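Local coordinates for protein integral membrane indolylacetylinositol arabinosyltransferase EmbC (Mycolicibacterium smegmatis, PDB 7BVE) that probably transfers arabinose units during assembly of the arabinan of the mycobacterial cell wall, working as a membrane-embedded GT-C-type glycosyltransferase, at residues A[305-317]-A[417-429]. Numbering follows the deposited sequence.
Sequences TPESPFGWYYDLL and IGALTLFSGPTGI
Beside the ethambutol pocket of this GT-C-type membrane region, the loop leading into helix 314-320 packs on the C-terminal part of helix 409-422 and the chain after it. Trp-312 points its indole NE1 at this region: NE1 lies 3.1 Å from Leu-420 O and 3.5 Å from Ser-424 OG, two weak, bent hydrogen bonds sharing one N-H. With chi1 at 57°, CG sits between the backbone N and the carbonyl carbon, which swings the indole across Leu-420; Leu-420 CG then lies over one ring face and Tyr-313 CB over the other, both toward the rim. Phe-423 O accepts a weak hydrogen bond from Gly-311 N and also meets Trp-312 CD1 at 3.3 Å, near the ring plane. Pro-309 CG and Pro-426 N lie over opposite faces of the Phe-310 ring, each displaced toward its rim, while Phe-310 CE1 touches Phe-423 CD1 at 4.1 Å. Helix 470-473 adds Leu-472 against Trp-312 and Leu-420, and Ile-473 against Phe-423. Tyr-314, the first residue of helix 314-320, touches the bound ethambutol. The polar links are weak, so aromatic and proline packing probably does much of the work of joining the pocket-side loop to a predicted transmembrane segment.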
ATOM      1  N   THR A 305      -8.424 -10.763 -28.586  1.00 15.07           N
ATOM      2  CA  THR A 305      -8.925 -12.038 -28.005  1.00 15.07           C
ATOM      3  C   THR A 305     -10.324 -11.756 -27.447  1.00 15.07           C
ATOM      4  O   THR A 305     -10.505 -10.668 -26.865  1.00 15.07           O
ATOM      5  CB  THR A 305      -7.974 -12.570 -26.927  1.00 15.07           C
ATOM      6  OG1 THR A 305      -7.762 -11.531 -25.970  1.00 15.07           O
ATOM      7  CG2 THR A 305      -6.645 -13.028 -27.488  1.00 15.07           C
ATOM      8  N   PRO A 306     -11.319 -12.660 -27.587  1.00 15.07           N
ATOM      9  CA  PRO A 306     -12.682 -12.376 -27.146  1.00 15.07           C
ATOM     10  C   PRO A 306     -12.827 -12.452 -25.631  1.00 15.07           C
ATOM     11  O   PRO A 306     -11.949 -12.918 -24.918  1.00 15.07           O
ATOM     12  CB  PRO A 306     -13.488 -13.465 -27.832  1.00 15.07           C
ATOM     13  CG  PRO A 306     -12.555 -14.572 -27.966  1.00 15.07           C
ATOM     14  CD  PRO A 306     -11.244 -13.967 -28.244  1.00 15.07           C
ATOM     15  N   GLU A 307     -13.968 -11.960 -25.150  1.00 15.07           N
ATOM     16  CA  GLU A 307     -14.466 -12.243 -23.805  1.00 15.07           C
ATOM     17  C   GLU A 307     -14.976 -13.677 -23.829  1.00 15.07           C
ATOM     18  O   GLU A 307     -16.107 -13.961 -24.232  1.00 15.07           O
ATOM     19  CB  GLU A 307     -15.570 -11.266 -23.437  1.00 15.07           C
ATOM     20  CG  GLU A 307     -15.120  -9.842 -23.354  1.00 15.07           C
ATOM     21  CD  GLU A 307     -14.282  -9.559 -22.131  1.00 15.07           C
ATOM     22  OE1 GLU A 307     -14.541 -10.171 -21.075  1.00 15.07           O
ATOM     23  OE2 GLU A 307     -13.364  -8.722 -22.215  1.00 15.07           O
ATOM     24  N   SER A 308     -14.109 -14.600 -23.418  1.00 15.07           N
ATOM     25  CA  SER A 308     -14.245 -15.953 -23.938  1.00 15.07           C
ATOM     26  C   SER A 308     -15.375 -16.733 -23.257  1.00 15.07           C
ATOM     27  O   SER A 308     -16.288 -17.136 -23.979  1.00 15.07           O
ATOM     28  CB  SER A 308     -12.883 -16.671 -23.923  1.00 15.07           C
ATOM     29  OG  SER A 308     -11.931 -16.018 -24.739  1.00 15.07           O
ATOM     30  N   PRO A 309     -15.437 -16.959 -21.898  1.00 15.07           N
ATOM     31  CA  PRO A 309     -16.701 -17.506 -21.383  1.00 15.07           C
ATOM     32  C   PRO A 309     -17.631 -16.451 -20.802  1.00 15.07           C
ATOM     33  O   PRO A 309     -18.806 -16.739 -20.570  1.00 15.07           O
ATOM     34  CB  PRO A 309     -16.236 -18.484 -20.303  1.00 15.07           C
ATOM     35  CG  PRO A 309     -15.089 -17.839 -19.744  1.00 15.07           C
ATOM     36  CD  PRO A 309     -14.397 -17.100 -20.842  1.00 15.07           C
ATOM     37  N   PHE A 310     -17.149 -15.233 -20.600  1.00 15.07           N
ATOM     38  CA  PHE A 310     -17.872 -14.245 -19.824  1.00 15.07           C
ATOM     39  C   PHE A 310     -18.507 -13.213 -20.737  1.00 15.07           C
ATOM     40  O   PHE A 310     -18.045 -12.974 -21.851  1.00 15.07           O
ATOM     41  CB  PHE A 310     -16.962 -13.541 -18.831  1.00 15.07           C
ATOM     42  CG  PHE A 310     -16.340 -14.459 -17.834  1.00 15.07           C
ATOM     43  CD1 PHE A 310     -17.093 -15.025 -16.833  1.00 15.07           C
ATOM     44  CD2 PHE A 310     -14.989 -14.719 -17.873  1.00 15.07           C
ATOM     45  CE1 PHE A 310     -16.519 -15.865 -15.909  1.00 15.07           C
ATOM     46  CE2 PHE A 310     -14.410 -15.554 -16.950  1.00 15.07           C
ATOM     47  CZ  PHE A 310     -15.177 -16.125 -15.968  1.00 15.07           C
ATOM     48  N   GLY A 311     -19.578 -12.600 -20.248  1.00 15.07           N
ATOM     49  CA  GLY A 311     -20.251 -11.560 -20.989  1.00 15.07           C
ATOM     50  C   GLY A 311     -21.269 -12.073 -21.981  1.00 15.07           C
ATOM     51  O   GLY A 311     -21.184 -11.764 -23.170  1.00 15.07           O
ATOM     52  N   TRP A 312     -22.232 -12.860 -21.514  1.00 15.07           N
ATOM     53  CA  TRP A 312     -23.326 -13.288 -22.370  1.00 15.07           C
ATOM     54  C   TRP A 312     -24.342 -12.189 -22.620  1.00 15.07           C
ATOM     55  O   TRP A 312     -25.142 -12.308 -23.552  1.00 15.07           O
ATOM     56  CB  TRP A 312     -24.037 -14.507 -21.767  1.00 15.07           C
ATOM     57  CG  TRP A 312     -24.572 -14.298 -20.384  1.00 15.07           C
ATOM     58  CD1 TRP A 312     -23.936 -14.578 -19.219  1.00 15.07           C
ATOM     59  CD2 TRP A 312     -25.847 -13.753 -20.021  1.00 15.07           C
ATOM     60  NE1 TRP A 312     -24.728 -14.248 -18.154  1.00 15.07           N
ATOM     61  CE2 TRP A 312     -25.908 -13.737 -18.620  1.00 15.07           C
ATOM     62  CE3 TRP A 312     -26.942 -13.277 -20.747  1.00 15.07           C
ATOM     63  CZ2 TRP A 312     -27.015 -13.264 -17.928  1.00 15.07           C
ATOM     64  CZ3 TRP A 312     -28.037 -12.807 -20.059  1.00 15.07           C
ATOM     65  CH2 TRP A 312     -28.067 -12.805 -18.665  1.00 15.07           C
ATOM     66  N   TYR A 313     -24.336 -11.133 -21.816  1.00 15.07           N
ATOM     67  CA  TYR A 313     -25.355 -10.099 -21.859  1.00 15.07           C
ATOM     68  C   TYR A 313     -24.888  -8.852 -22.598  1.00 15.07           C
ATOM     69  O   TYR A 313     -25.675  -7.913 -22.775  1.00 15.07           O
ATOM     70  CB  TYR A 313     -25.792  -9.752 -20.431  1.00 15.07           C
ATOM     71  CG  TYR A 313     -24.756  -9.000 -19.650  1.00 15.07           C
ATOM     72  CD1 TYR A 313     -23.706  -9.656 -19.027  1.00 15.07           C
ATOM     73  CD2 TYR A 313     -24.848  -7.621 -19.512  1.00 15.07           C
ATOM     74  CE1 TYR A 313     -22.753  -8.952 -18.333  1.00 15.07           C
ATOM     75  CE2 TYR A 313     -23.911  -6.916 -18.823  1.00 15.07           C
ATOM     76  CZ  TYR A 313     -22.871  -7.578 -18.232  1.00 15.07           C
ATOM     77  OH  TYR A 313     -21.948  -6.848 -17.542  1.00 15.07           O
ATOM     78  N   TYR A 314     -23.627  -8.821 -23.034  1.00 15.07           N
ATOM     79  CA  TYR A 314     -23.144  -7.725 -23.864  1.00 15.07           C
ATOM     80  C   TYR A 314     -23.823  -7.721 -25.222  1.00 15.07           C
ATOM     81  O   TYR A 314     -23.971  -6.667 -25.841  1.00 15.07           O
ATOM     82  CB  TYR A 314     -21.639  -7.832 -24.055  1.00 15.07           C
ATOM     83  CG  TYR A 314     -20.798  -7.640 -22.823  1.00 15.07           C
ATOM     84  CD1 TYR A 314     -21.294  -7.005 -21.707  1.00 15.07           C
ATOM     85  CD2 TYR A 314     -19.501  -8.117 -22.778  1.00 15.07           C
ATOM     86  CE1 TYR A 314     -20.520  -6.843 -20.584  1.00 15.07           C
ATOM     87  CE2 TYR A 314     -18.723  -7.957 -21.665  1.00 15.07           C
ATOM     88  CZ  TYR A 314     -19.237  -7.321 -20.572  1.00 15.07           C
ATOM     89  OH  TYR A 314     -18.458  -7.167 -19.456  1.00 15.07           O
ATOM     90  N   ASP A 315     -24.266  -8.885 -25.691  1.00 15.07           N
ATOM     91  CA  ASP A 315     -25.028  -8.944 -26.929  1.00 15.07           C
ATOM     92  C   ASP A 315     -26.432  -8.390 -26.734  1.00 15.07           C
ATOM     93  O   ASP A 315     -26.999  -7.772 -27.646  1.00 15.07           O
ATOM     94  CB  ASP A 315     -25.068 -10.380 -27.426  1.00 15.07           C
ATOM     95  CG  ASP A 315     -23.705 -10.878 -27.850  1.00 15.07           C
ATOM     96  OD1 ASP A 315     -22.916 -10.070 -28.381  1.00 15.07           O
ATOM     97  OD2 ASP A 315     -23.407 -12.068 -27.622  1.00 15.07           O
ATOM     98  N   LEU A 316     -26.994  -8.565 -25.538  1.00 15.07           N
ATOM     99  CA  LEU A 316     -28.262  -7.926 -25.216  1.00 15.07           C
ATOM    100  C   LEU A 316     -28.114  -6.416 -25.136  1.00 15.07           C
ATOM    101  O   LEU A 316     -29.006  -5.682 -25.568  1.00 15.07           O
ATOM    102  CB  LEU A 316     -28.815  -8.474 -23.908  1.00 15.07           C
ATOM    103  CG  LEU A 316     -29.274  -9.924 -23.912  1.00 15.07           C
ATOM    104  CD1 LEU A 316     -29.718 -10.303 -22.528  1.00 15.07           C
ATOM    105  CD2 LEU A 316     -30.390 -10.119 -24.900  1.00 15.07           C
ATOM    106  N   LEU A 317     -26.995  -5.932 -24.593  1.00 15.07           N
ATOM    107  CA  LEU A 317     -26.731  -4.492 -24.617  1.00 15.07           C
ATOM    108  C   LEU A 317     -26.527  -3.976 -26.035  1.00 15.07           C
ATOM    109  O   LEU A 317     -26.920  -2.849 -26.350  1.00 15.07           O
ATOM    110  CB  LEU A 317     -25.517  -4.143 -23.768  1.00 15.07           C
ATOM    111  CG  LEU A 317     -25.656  -4.173 -22.255  1.00 15.07           C
ATOM    112  CD1 LEU A 317     -24.306  -3.941 -21.630  1.00 15.07           C
ATOM    113  CD2 LEU A 317     -26.626  -3.106 -21.818  1.00 15.07           C
ATOM    114  N   ILE A 417     -30.116 -20.496 -12.571  1.00 15.07           N
ATOM    115  CA  ILE A 417     -29.840 -19.080 -12.307  1.00 15.07           C
ATOM    116  C   ILE A 417     -28.426 -18.888 -11.760  1.00 15.07           C
ATOM    117  O   ILE A 417     -27.729 -17.934 -12.128  1.00 15.07           O
ATOM    118  CB  ILE A 417     -30.908 -18.502 -11.358  1.00 15.07           C
ATOM    119  CG1 ILE A 417     -32.272 -18.506 -12.031  1.00 15.07           C
ATOM    120  CG2 ILE A 417     -30.595 -17.086 -10.953  1.00 15.07           C
ATOM    121  CD1 ILE A 417     -33.392 -18.170 -11.098  1.00 15.07           C
ATOM    122  N   GLY A 418     -27.960 -19.809 -10.914  1.00 15.07           N
ATOM    123  CA  GLY A 418     -26.616 -19.688 -10.372  1.00 15.07           C
ATOM    124  C   GLY A 418     -25.536 -19.917 -11.410  1.00 15.07           C
ATOM    125  O   GLY A 418     -24.521 -19.215 -11.426  1.00 15.07           O
ATOM    126  N   ALA A 419     -25.748 -20.879 -12.310  1.00 15.07           N
ATOM    127  CA  ALA A 419     -24.800 -21.087 -13.398  1.00 15.07           C
ATOM    128  C   ALA A 419     -24.870 -19.952 -14.406  1.00 15.07           C
ATOM    129  O   ALA A 419     -23.896 -19.666 -15.104  1.00 15.07           O
ATOM    130  CB  ALA A 419     -25.069 -22.426 -14.077  1.00 15.07           C
ATOM    131  N   LEU A 420     -26.021 -19.288 -14.494  1.00 15.07           N
ATOM    132  CA  LEU A 420     -26.170 -18.185 -15.431  1.00 15.07           C
ATOM    133  C   LEU A 420     -25.453 -16.941 -14.929  1.00 15.07           C
ATOM    134  O   LEU A 420     -24.826 -16.220 -15.705  1.00 15.07           O
ATOM    135  CB  LEU A 420     -27.654 -17.908 -15.642  1.00 15.07           C
ATOM    136  CG  LEU A 420     -28.084 -17.022 -16.794  1.00 15.07           C
ATOM    137  CD1 LEU A 420     -27.777 -17.733 -18.079  1.00 15.07           C
ATOM    138  CD2 LEU A 420     -29.559 -16.734 -16.683  1.00 15.07           C
ATOM    139  N   THR A 421     -25.538 -16.669 -13.626  1.00 15.07           N
ATOM    140  CA  THR A 421     -24.830 -15.524 -13.066  1.00 15.07           C
ATOM    141  C   THR A 421     -23.391 -15.842 -12.699  1.00 15.07           C
ATOM    142  O   THR A 421     -22.657 -14.936 -12.300  1.00 15.07           O
ATOM    143  CB  THR A 421     -25.535 -14.983 -11.824  1.00 15.07           C
ATOM    144  OG1 THR A 421     -25.465 -15.942 -10.768  1.00 15.07           O
ATOM    145  CG2 THR A 421     -26.976 -14.694 -12.135  1.00 15.07           C
ATOM    146  N   LEU A 422     -22.977 -17.102 -12.801  1.00 15.07           N
ATOM    147  CA  LEU A 422     -21.566 -17.416 -12.620  1.00 15.07           C
ATOM    148  C   LEU A 422     -20.731 -16.917 -13.791  1.00 15.07           C
ATOM    149  O   LEU A 422     -19.547 -16.615 -13.620  1.00 15.07           O
ATOM    150  CB  LEU A 422     -21.398 -18.922 -12.443  1.00 15.07           C
ATOM    151  CG  LEU A 422     -20.029 -19.505 -12.106  1.00 15.07           C
ATOM    152  CD1 LEU A 422     -19.593 -19.052 -10.739  1.00 15.07           C
ATOM    153  CD2 LEU A 422     -20.081 -21.011 -12.177  1.00 15.07           C
ATOM    154  N   PHE A 423     -21.326 -16.809 -14.978  1.00 15.07           N
ATOM    155  CA  PHE A 423     -20.615 -16.416 -16.186  1.00 15.07           C
ATOM    156  C   PHE A 423     -21.004 -15.028 -16.672  1.00 15.07           C
ATOM    157  O   PHE A 423     -20.922 -14.749 -17.869  1.00 15.07           O
ATOM    158  CB  PHE A 423     -20.844 -17.441 -17.291  1.00 15.07           C
ATOM    159  CG  PHE A 423     -20.218 -18.761 -17.012  1.00 15.07           C
ATOM    160  CD1 PHE A 423     -18.861 -18.945 -17.194  1.00 15.07           C
ATOM    161  CD2 PHE A 423     -20.980 -19.821 -16.563  1.00 15.07           C
ATOM    162  CE1 PHE A 423     -18.277 -20.156 -16.931  1.00 15.07           C
ATOM    163  CE2 PHE A 423     -20.402 -21.037 -16.299  1.00 15.07           C
ATOM    164  CZ  PHE A 423     -19.049 -21.205 -16.484  1.00 15.07           C
ATOM    165  N   SER A 424     -21.440 -14.156 -15.773  1.00 15.07           N
ATOM    166  CA  SER A 424     -21.646 -12.762 -16.130  1.00 15.07           C
ATOM    167  C   SER A 424     -20.330 -12.010 -16.168  1.00 15.07           C
ATOM    168  O   SER A 424     -20.069 -11.254 -17.107  1.00 15.07           O
ATOM    169  CB  SER A 424     -22.593 -12.095 -15.134  1.00 15.07           C
ATOM    170  OG  SER A 424     -23.873 -12.687 -15.177  1.00 15.07           O
ATOM    171  N   GLY A 425     -19.502 -12.208 -15.155  1.00 15.07           N
ATOM    172  CA  GLY A 425     -18.174 -11.661 -15.112  1.00 15.07           C
ATOM    173  C   GLY A 425     -17.330 -12.520 -14.204  1.00 15.07           C
ATOM    174  O   GLY A 425     -17.827 -13.474 -13.598  1.00 15.07           O
ATOM    175  N   PRO A 426     -16.037 -12.208 -14.085  1.00 17.93           N
ATOM    176  CA  PRO A 426     -15.172 -12.999 -13.195  1.00 17.93           C
ATOM    177  C   PRO A 426     -15.490 -12.824 -11.725  1.00 17.93           C
ATOM    178  O   PRO A 426     -15.085 -13.665 -10.915  1.00 17.93           O
ATOM    179  CB  PRO A 426     -13.769 -12.481 -13.525  1.00 17.93           C
ATOM    180  CG  PRO A 426     -13.893 -11.877 -14.867  1.00 17.93           C
ATOM    181  CD  PRO A 426     -15.259 -11.284 -14.917  1.00 17.93           C
ATOM    182  N   THR A 427     -16.210 -11.769 -11.356  1.00 15.91           N
ATOM    183  CA  THR A 427     -16.679 -11.556  -9.996  1.00 15.91           C
ATOM    184  C   THR A 427     -17.919 -12.368  -9.669  1.00 15.91           C
ATOM    185  O   THR A 427     -18.372 -12.340  -8.523  1.00 15.91           O
ATOM    186  CB  THR A 427     -16.971 -10.074  -9.775  1.00 15.91           C
ATOM    187  OG1 THR A 427     -18.056  -9.671 -10.615  1.00 15.91           O
ATOM    188  CG2 THR A 427     -15.767  -9.262 -10.149  1.00 15.91           C
ATOM    189  N   GLY A 428     -18.465 -13.104 -10.633  1.00 15.07           N
ATOM    190  CA  GLY A 428     -19.621 -13.944 -10.414  1.00 15.07           C
ATOM    191  C   GLY A 428     -19.362 -15.197  -9.620  1.00 15.07           C
ATOM    192  O   GLY A 428     -20.296 -15.966  -9.386  1.00 15.07           O
ATOM    193  N   ILE A 429     -18.122 -15.416  -9.176  1.00 17.35           N
ATOM    194  CA  ILE A 429     -17.768 -16.570  -8.358  1.00 17.35           C
ATOM    195  C   ILE A 429     -18.337 -16.473  -6.947  1.00 17.35           C
ATOM    196  O   ILE A 429     -18.305 -17.451  -6.204  1.00 17.35           O
ATOM    197  CB  ILE A 429     -16.228 -16.706  -8.363  1.00 17.35           C
ATOM    198  CG1 ILE A 429     -15.772 -18.119  -7.993  1.00 17.35           C
ATOM    199  CG2 ILE A 429     -15.589 -15.692  -7.436  1.00 17.35           C
ATOM    200  CD1 ILE A 429     -14.321 -18.360  -8.237  1.00 17.35           C
TER